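Local coordinates for DNA helicase assembly protein (Enterobacteria phage T4, PDB 1C1K), which loads the replicative helicase onto fork DNA covered by the single-stranded-DNA-binding protein, serving phage replication, recombination and repair, at residues Y122-K126 / V127-A131; Y146-K149 / L150-N154; K203-N206 / V207-T211. All blocks are in the same frame, centred on the assembly; numbering follows the deposited sequence.

All three contacts are local, made within a helix or at its end in the C-terminal family region; interactions 1 and 3 lie at the surface, interaction 2 is partly buried, and their chemistry differs. Interaction 1 closes helix 109-126, with backbone bonds and two valines doing the work. Interaction 2, on helix 146-152, has an aromatic ring, an amide stacked on it and a water bridge at its outer side. Interactions 1 and 2 touch, Phe123 packing on Tyr146 and Leu150. Interaction 3 stays on the surface in helix 201-216 and touches neither of the others, yet its inner face also rests on helix 109-126.

Interaction 1. Residues Y122-K126 / V127-A131; sequences YFSKK and VEVSA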
loop_
_atom_site.group_PDB
_atom_site.type_symbol
_atom_site.label_atom_id
_atom_site.label_comp_id
_atom_site.label_asym_id
_atom_site.label_seq_id
_atom_site.Cartn_x
_atom_site.Cartn_y
_atom_site.Cartn_z
ATOM N N TYR A 122 -21.440 5.999 -6.573
ATOM C CA TYR A 122 -22.322 5.538 -7.634
ATOM C C TYR A 122 -22.523 4.028 -7.578
ATOM O O TYR A 122 -23.594 3.526 -7.927
ATOM C CB TYR A 122 -21.778 5.987 -8.995
ATOM C CG TYR A 122 -21.841 7.491 -9.156
ATOM C CD1 TYR A 122 -20.697 8.233 -9.435
ATOM C CD2 TYR A 122 -23.039 8.179 -8.961
ATOM C CE1 TYR A 122 -20.742 9.623 -9.511
ATOM C CE2 TYR A 122 -23.096 9.568 -9.033
ATOM C CZ TYR A 122 -21.942 10.283 -9.306
ATOM O OH TYR A 122 -21.991 11.658 -9.362
ATOM N N PHE A 123 -21.510 3.304 -7.116
ATOM C CA PHE A 123 -21.625 1.852 -6.996
ATOM C C PHE A 123 -22.645 1.540 -5.897
ATOM O O PHE A 123 -23.425 0.588 -6.000
ATOM C CB PHE A 123 -20.275 1.233 -6.619
ATOM C CG PHE A 123 -20.364 -0.219 -6.234
ATOM C CD1 PHE A 123 -20.365 -1.216 -7.207
ATOM C CD2 PHE A 123 -20.451 -0.595 -4.895
ATOM C CE1 PHE A 123 -20.452 -2.557 -6.851
ATOM C CE2 PHE A 123 -20.538 -1.934 -4.532
ATOM C CZ PHE A 123 -20.539 -2.916 -5.511
ATOM N N SER A 124 -22.631 2.352 -4.843
ATOM C CA SER A 124 -23.539 2.154 -3.727
ATOM C C SER A 124 -24.990 2.272 -4.190
ATOM O O SER A 124 -25.880 1.616 -3.643
ATOM C CB SER A 124 -23.230 3.159 -2.616
ATOM O OG SER A 124 -23.886 4.392 -2.814
ATOM N N LYS A 125 -25.225 3.095 -5.207
ATOM C CA LYS A 125 -26.574 3.267 -5.744
ATOM C C LYS A 125 -26.940 2.067 -6.613
ATOM O O LYS A 125 -28.082 1.608 -6.618
ATOM C CB LYS A 125 -26.657 4.556 -6.570
ATOM C CG LYS A 125 -26.453 5.824 -5.757
ATOM C CD LYS A 125 -27.370 5.861 -4.549
ATOM C CE LYS A 125 -27.328 7.209 -3.852
ATOM N NZ LYS A 125 -28.553 7.450 -3.026
ATOM N N LYS A 126 -25.958 1.550 -7.341
ATOM C CA LYS A 126 -26.184 0.403 -8.207
ATOM C C LYS A 126 -26.584 -0.830 -7.401
ATOM O O LYS A 126 -27.439 -1.609 -7.829
ATOM C CB LYS A 126 -24.927 0.104 -9.025
ATOM C CG LYS A 126 -25.103 -1.014 -10.044
ATOM C CD LYS A 126 -23.973 -1.025 -11.061
ATOM C CE LYS A 126 -24.416 -0.424 -12.385
ATOM N NZ LYS A 126 -23.935 -1.218 -13.554
ATOM N N VAL A 127 -25.966 -1.006 -6.234
ATOM C CA VAL A 127 -26.265 -2.152 -5.377
ATOM C C VAL A 127 -27.396 -1.837 -4.399
ATOM O O VAL A 127 -27.711 -2.634 -3.516
ATOM C CB VAL A 127 -25.012 -2.608 -4.593
ATOM C CG1 VAL A 127 -23.928 -3.055 -5.568
ATOM C CG2 VAL A 127 -24.501 -1.479 -3.703
ATOM N N GLU A 128 -27.988 -0.661 -4.570
ATOM C CA GLU A 128 -29.112 -0.200 -3.764
ATOM C C GLU A 128 -28.977 -0.300 -2.258
ATOM O O GLU A 128 -29.829 -0.889 -1.595
ATOM C CB GLU A 128 -30.378 -0.937 -4.189
ATOM C CG GLU A 128 -30.640 -0.868 -5.674
ATOM C CD GLU A 128 -32.109 -0.942 -5.998
ATOM O OE1 GLU A 128 -32.794 0.099 -5.905
ATOM O OE2 GLU A 128 -32.574 -2.045 -6.343
ATOM N N VAL A 129 -27.921 0.279 -1.708
ATOM C CA VAL A 129 -27.749 0.243 -0.266
ATOM C C VAL A 129 -28.878 1.072 0.329
ATOM O O VAL A 129 -29.442 1.932 -0.353
ATOM C CB VAL A 129 -26.390 0.850 0.156
ATOM C CG1 VAL A 129 -25.264 0.108 -0.526
ATOM C CG2 VAL A 129 -26.338 2.325 -0.191
ATOM N N SER A 130 -29.223 0.809 1.585
ATOM C CA SER A 130 -30.275 1.571 2.243
ATOM C C SER A 130 -29.632 2.761 2.945
ATOM O O SER A 130 -30.304 3.722 3.320
ATOM C CB SER A 130 -31.019 0.693 3.250
ATOM O OG SER A 130 -30.366 0.691 4.503
ATOM N N ALA A 131 -28.313 2.678 3.107
ATOM C CA ALA A 131 -27.510 3.723 3.731
ATOM C C ALA A 131 -26.077 3.574 3.212
ATOM O O ALA A 131 -25.604 2.453 3.009
ATOM C CB ALA A 131 -27.539 3.571 5.240
#
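Phe123 and Val127 meet where helix 109-126 runs out, Phe123 in its last turn and Val127 the first residue beyond it. Val127 N gives its hydrogen to Phe123 O (3.0 Å), a regular helical bond, while Val127 CG1 lies over one face of the Phe123 ring, 3.4 Å from CZ and offset toward the rim, a CH-pi contact. With Phe123 CG anti to its own nitrogen (chi1 169°), the ring is carried along the helix to meet that methyl.

Beyond Val127 the chain turns back. Glu128 takes a positive phi of 50° and is the C-prime residue of a Schellman motif: Val129 N reaches Ser124 O (3.1 Å) in a nearly straight bond, N-H...O 175°, and Glu128 N makes a weak one to Lys125 O (3.1 Å). Around Ser124 O the methyls of Val129 close in, CG1 at 3.5 Å. The hydroxyl Ser124 OG is bonded to Tyr121 O, one turn back.

The carbonyls of Phe123 and Ser124 thus find donors in the residues after the helix, and that of Lys125 a weak one; the apolar side chains of Val127 and Val129 shield Ser124 O, which probably strengthens its bond to Val129 N.

Interaction 2. Residues Y146-K149 / L150-N154; sequences YIFK and LLQSN
Gln152 lays its side chain across the ring of Phe148, one turn earlier in helix 146-152. Starting at the backbone, Gln152 CB sits 3.4 Å from Lys149 O. The next carbon, CG, lies over the ring face, 4.0 Å from the centroid of Phe148 and 19° off its normal, a CH-pi contact. That placement follows from chi1 of -80°, which sets CG anti to the carbonyl carbon. CD comes next, 3.7 Å from Phe148 CE2 and offset toward the rim, with the amide plane only 5° from the ring plane, so amide and ring are stacked. At the tip the two branches part company: OE1 stays over the rim by CE2 and CD2 and also accepts from a water (2.7 Å) that in turn accepts from Lys149 NZ, while NE2 projects past the rim beyond CE2 and CZ. The lysine chain is extended up to its last bond and bends there, bringing the ammonium to the water, which ties the two polar ends together.

Further along, Lys149 O takes two donors, Ser153 N at 3.0 Å and Ser153 OG at 2.8 Å, arriving from opposite faces of the carbonyl plane. This doubled grip comes just before Asn154, whose positive phi ends the helix in a Schellman motif.

Inward, Phe148 meets Trp183 and Tyr186 edge-to-face, and Leu151 also packs on Tyr186, fastening the helix to helix 181-196; Gln152 touches Val182 there. Ile147 and Leu151 press on helix 158-168 through Phe161, while Ile147 and Leu150 contact Ile120 of helix 109-126, so the short helix is lodged among three longer ones.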
loop_
_atom_site.group_PDB
_atom_site.type_symbol
_atom_site.label_atom_id
_atom_site.label_comp_id
_atom_site.label_asym_id
_atom_site.label_seq_id
_atom_site.Cartn_x
_atom_site.Cartn_y
_atom_site.Cartn_z
ATOM N N TYR A 146 -18.488 -4.534 0.893
ATOM C CA TYR A 146 -18.449 -3.973 -0.444
ATOM C C TYR A 146 -17.132 -3.232 -0.650
ATOM O O TYR A 146 -16.498 -3.365 -1.699
ATOM C CB TYR A 146 -19.618 -3.014 -0.651
ATOM C CG TYR A 146 -20.928 -3.699 -0.963
ATOM C CD1 TYR A 146 -22.058 -3.463 -0.180
ATOM C CD2 TYR A 146 -21.047 -4.556 -2.060
ATOM C CE1 TYR A 146 -23.283 -4.063 -0.485
ATOM C CE2 TYR A 146 -22.263 -5.160 -2.374
ATOM C CZ TYR A 146 -23.374 -4.906 -1.582
ATOM O OH TYR A 146 -24.580 -5.490 -1.890
ATOM N N ILE A 147 -16.700 -2.465 0.350
ATOM C CA ILE A 147 -15.460 -1.714 0.190
ATOM C C ILE A 147 -14.261 -2.634 -0.033
ATOM O O ILE A 147 -13.378 -2.323 -0.840
ATOM C CB ILE A 147 -15.222 -0.735 1.386
ATOM C CG1 ILE A 147 -14.206 0.338 0.974
ATOM C CG2 ILE A 147 -14.766 -1.493 2.633
ATOM C CD1 ILE A 147 -14.687 1.255 -0.148
ATOM N N PHE A 148 -14.217 -3.768 0.661
ATOM C CA PHE A 148 -13.112 -4.697 0.453
ATOM C C PHE A 148 -13.215 -5.293 -0.949
ATOM O O PHE A 148 -12.214 -5.456 -1.639
ATOM C CB PHE A 148 -13.143 -5.823 1.487
ATOM C CG PHE A 148 -12.064 -6.863 1.285
ATOM C CD1 PHE A 148 -10.766 -6.486 0.948
ATOM C CD2 PHE A 148 -12.347 -8.217 1.429
ATOM C CE1 PHE A 148 -9.770 -7.442 0.755
ATOM C CE2 PHE A 148 -11.357 -9.181 1.238
ATOM C CZ PHE A 148 -10.064 -8.788 0.900
ATOM N N LYS A 149 -14.437 -5.614 -1.373
ATOM C CA LYS A 149 -14.660 -6.192 -2.696
ATOM C C LYS A 149 -14.201 -5.235 -3.785
ATOM O O LYS A 149 -13.666 -5.665 -4.809
ATOM C CB LYS A 149 -16.146 -6.523 -2.898
ATOM C CG LYS A 149 -16.580 -7.840 -2.283
ATOM C CD LYS A 149 -18.079 -8.057 -2.438
ATOM C CE LYS A 149 -18.560 -9.259 -1.640
ATOM N NZ LYS A 149 -17.761 -10.477 -1.907
ATOM N N LEU A 150 -14.411 -3.941 -3.566
ATOM C CA LEU A 150 -14.008 -2.939 -4.543
ATOM C C LEU A 150 -12.486 -2.892 -4.639
ATOM O O LEU A 150 -11.922 -2.692 -5.718
ATOM C CB LEU A 150 -14.567 -1.568 -4.159
ATOM C CG LEU A 150 -16.088 -1.439 -4.335
ATOM C CD1 LEU A 150 -16.569 -0.101 -3.785
ATOM C CD2 LEU A 150 -16.445 -1.581 -5.813
ATOM N N LEU A 151 -11.813 -3.081 -3.510
ATOM C CA LEU A 151 -10.359 -3.078 -3.523
ATOM C C LEU A 151 -9.885 -4.312 -4.287
ATOM O O LEU A 151 -8.973 -4.233 -5.110
ATOM C CB LEU A 151 -9.808 -3.111 -2.097
ATOM C CG LEU A 151 -8.292 -3.279 -1.974
ATOM C CD1 LEU A 151 -7.585 -2.087 -2.610
ATOM C CD2 LEU A 151 -7.923 -3.416 -0.504
ATOM N N GLN A 152 -10.514 -5.448 -4.009
ATOM C CA GLN A 152 -10.167 -6.702 -4.666
ATOM C C GLN A 152 -10.272 -6.584 -6.180
ATOM O O GLN A 152 -9.415 -7.084 -6.909
ATOM C CB GLN A 152 -11.098 -7.819 -4.194
ATOM C CG GLN A 152 -10.735 -8.424 -2.855
ATOM C CD GLN A 152 -11.709 -9.508 -2.440
ATOM O OE1 GLN A 152 -12.882 -9.238 -2.180
ATOM N NE2 GLN A 152 -11.230 -10.746 -2.379
ATOM N N SER A 153 -11.328 -5.926 -6.646
ATOM C CA SER A 153 -11.561 -5.763 -8.076
ATOM C C SER A 153 -10.698 -4.663 -8.680
ATOM O O SER A 153 -10.804 -4.366 -9.871
ATOM C CB SER A 153 -13.036 -5.451 -8.343
ATOM O OG SER A 153 -13.891 -6.264 -7.559
ATOM N N ASN A 154 -9.855 -4.057 -7.854
ATOM C CA ASN A 154 -8.969 -2.992 -8.303
ATOM C C ASN A 154 -9.721 -1.763 -8.823
ATOM O O ASN A 154 -9.215 -1.026 -9.675
ATOM C CB ASN A 154 -8.018 -3.518 -9.384
ATOM C CG ASN A 154 -6.923 -2.529 -9.726
ATOM O OD1 ASN A 154 -6.311 -1.926 -8.841
ATOM N ND2 ASN A 154 -6.673 -2.354 -11.017
HETATM O O HOH W 1 -14.832 -10.697 -0.973
#

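Interaction 3. Residues K203-N206 / V207-T211; sequences KAKN and VFIET
This is an intrahelical contact between successive turns of helix 201-216, the last helix of the chain, on the surface of the C-terminal region. Lys205 and Ile209 carry its outer side: the two side chains pass obliquely, and Lys205 NZ stands 3.3 Å from Ile209 CD1. The lysine reaches there by running straight from the backbone and bending only at its final torsion (chi4 -70°). Ile209 CG1, meanwhile, rests 3.3 Å from Lys205 O, the carbonyl that takes the hydrogen bond from Ile209 N (2.9 Å).

The backbone pattern is that of a regular alpha helix, each amide bonding to the carbonyl four residues back, from Val207 N on Lys203 O to Thr211 N on Val207 O. Val207 O has a second donor, Thr211 OG1 at 2.7 Å, which comes from above the carbonyl plane, on the face opposite Thr211 N. Chi1 of -58° turns this buried hydroxyl back along the helix, where the carbonyl satisfies it. On the solvent side a water donates to Glu210 OE2 (3.1 Å) and, weakly, to Asn206 O.

The inner face is apolar for the most part. Ala204 packs on Leu163 and Ser166 of helix 158-168, and the Phe208 ring meets Phe167 with planes about 55° apart. Val207 and Thr211 lie against helix 109-126 at Glu114, Thr211 also touching Ile117.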
loop_
_atom_site.group_PDB
_atom_site.type_symbol
_atom_site.label_atom_id
_atom_site.label_comp_id
_atom_site.label_asym_id
_atom_site.label_seq_id
_atom_site.Cartn_x
_atom_site.Cartn_y
_atom_site.Cartn_z
ATOM N N LYS A 203 -8.256 15.925 7.105
ATOM C CA LYS A 203 -8.220 16.378 5.723
ATOM C C LYS A 203 -8.838 15.337 4.797
ATOM O O LYS A 203 -9.573 15.683 3.882
ATOM C CB LYS A 203 -6.776 16.676 5.305
ATOM C CG LYS A 203 -6.190 17.926 5.973
ATOM C CD LYS A 203 -4.778 18.204 5.481
ATOM C CE LYS A 203 -4.214 19.466 6.119
ATOM N NZ LYS A 203 -2.745 19.607 5.888
ATOM N N ALA A 204 -8.540 14.063 5.037
ATOM C CA ALA A 204 -9.097 12.987 4.216
ATOM C C ALA A 204 -10.616 12.972 4.394
ATOM O O ALA A 204 -11.367 12.800 3.431
ATOM C CB ALA A 204 -8.500 11.648 4.636
ATOM N N LYS A 205 -11.065 13.165 5.633
ATOM C CA LYS A 205 -12.494 13.202 5.941
ATOM C C LYS A 205 -13.182 14.355 5.208
ATOM O O LYS A 205 -14.253 14.174 4.626
ATOM C CB LYS A 205 -12.705 13.369 7.447
ATOM C CG LYS A 205 -14.151 13.209 7.891
ATOM C CD LYS A 205 -14.254 13.304 9.403
ATOM C CE LYS A 205 -15.647 12.939 9.895
ATOM N NZ LYS A 205 -16.651 13.971 9.515
ATOM N N ASN A 206 -12.565 15.538 5.246
ATOM C CA ASN A 206 -13.107 16.724 4.582
ATOM C C ASN A 206 -13.291 16.459 3.091
ATOM O O ASN A 206 -14.333 16.777 2.517
ATOM C CB ASN A 206 -12.171 17.924 4.759
ATOM C CG ASN A 206 -12.141 18.448 6.190
ATOM O OD1 ASN A 206 -12.961 18.070 7.024
ATOM N ND2 ASN A 206 -11.190 19.327 6.473
ATOM N N VAL A 207 -12.274 15.876 2.463
ATOM C CA VAL A 207 -12.340 15.569 1.037
ATOM C C VAL A 207 -13.486 14.594 0.771
ATOM O O VAL A 207 -14.249 14.761 -0.182
ATOM C CB VAL A 207 -11.012 14.957 0.537
ATOM C CG1 VAL A 207 -11.145 14.521 -0.915
ATOM C CG2 VAL A 207 -9.885 15.980 0.675
ATOM N N PHE A 208 -13.610 13.584 1.626
ATOM C CA PHE A 208 -14.667 12.591 1.497
ATOM C C PHE A 208 -16.058 13.247 1.547
ATOM O O PHE A 208 -16.895 13.022 0.678
ATOM C CB PHE A 208 -14.529 11.560 2.622
ATOM C CG PHE A 208 -15.546 10.462 2.573
ATOM C CD1 PHE A 208 -15.388 9.384 1.707
ATOM C CD2 PHE A 208 -16.650 10.491 3.420
ATOM C CE1 PHE A 208 -16.316 8.347 1.687
ATOM C CE2 PHE A 208 -17.586 9.463 3.411
ATOM C CZ PHE A 208 -17.420 8.386 2.544
ATOM N N ILE A 209 -16.285 14.060 2.572
ATOM C CA ILE A 209 -17.565 14.740 2.758
ATOM C C ILE A 209 -17.900 15.656 1.582
ATOM O O ILE A 209 -19.020 15.642 1.072
ATOM C CB ILE A 209 -17.552 15.551 4.087
ATOM C CG1 ILE A 209 -17.488 14.581 5.269
ATOM C CG2 ILE A 209 -18.795 16.437 4.201
ATOM C CD1 ILE A 209 -17.427 15.258 6.633
ATOM N N GLU A 210 -16.923 16.440 1.143
ATOM C CA GLU A 210 -17.122 17.359 0.032
ATOM C C GLU A 210 -17.404 16.617 -1.276
ATOM O O GLU A 210 -18.249 17.034 -2.070
ATOM C CB GLU A 210 -15.884 18.245 -0.136
ATOM C CG GLU A 210 -16.182 19.667 -0.587
ATOM C CD GLU A 210 -17.032 20.430 0.412
ATOM O OE1 GLU A 210 -18.215 20.692 0.106
ATOM O OE2 GLU A 210 -16.519 20.769 1.503
ATOM N N THR A 211 -16.699 15.510 -1.497
ATOM C CA THR A 211 -16.875 14.741 -2.720
ATOM C C THR A 211 -18.244 14.067 -2.765
ATOM O O THR A 211 -18.915 14.066 -3.800
ATOM C CB THR A 211 -15.763 13.677 -2.867
ATOM O OG1 THR A 211 -14.485 14.324 -2.873
ATOM C CG2 THR A 211 -15.922 12.901 -4.176
HETATM O O HOH W 2 -15.945 19.328 4.244
#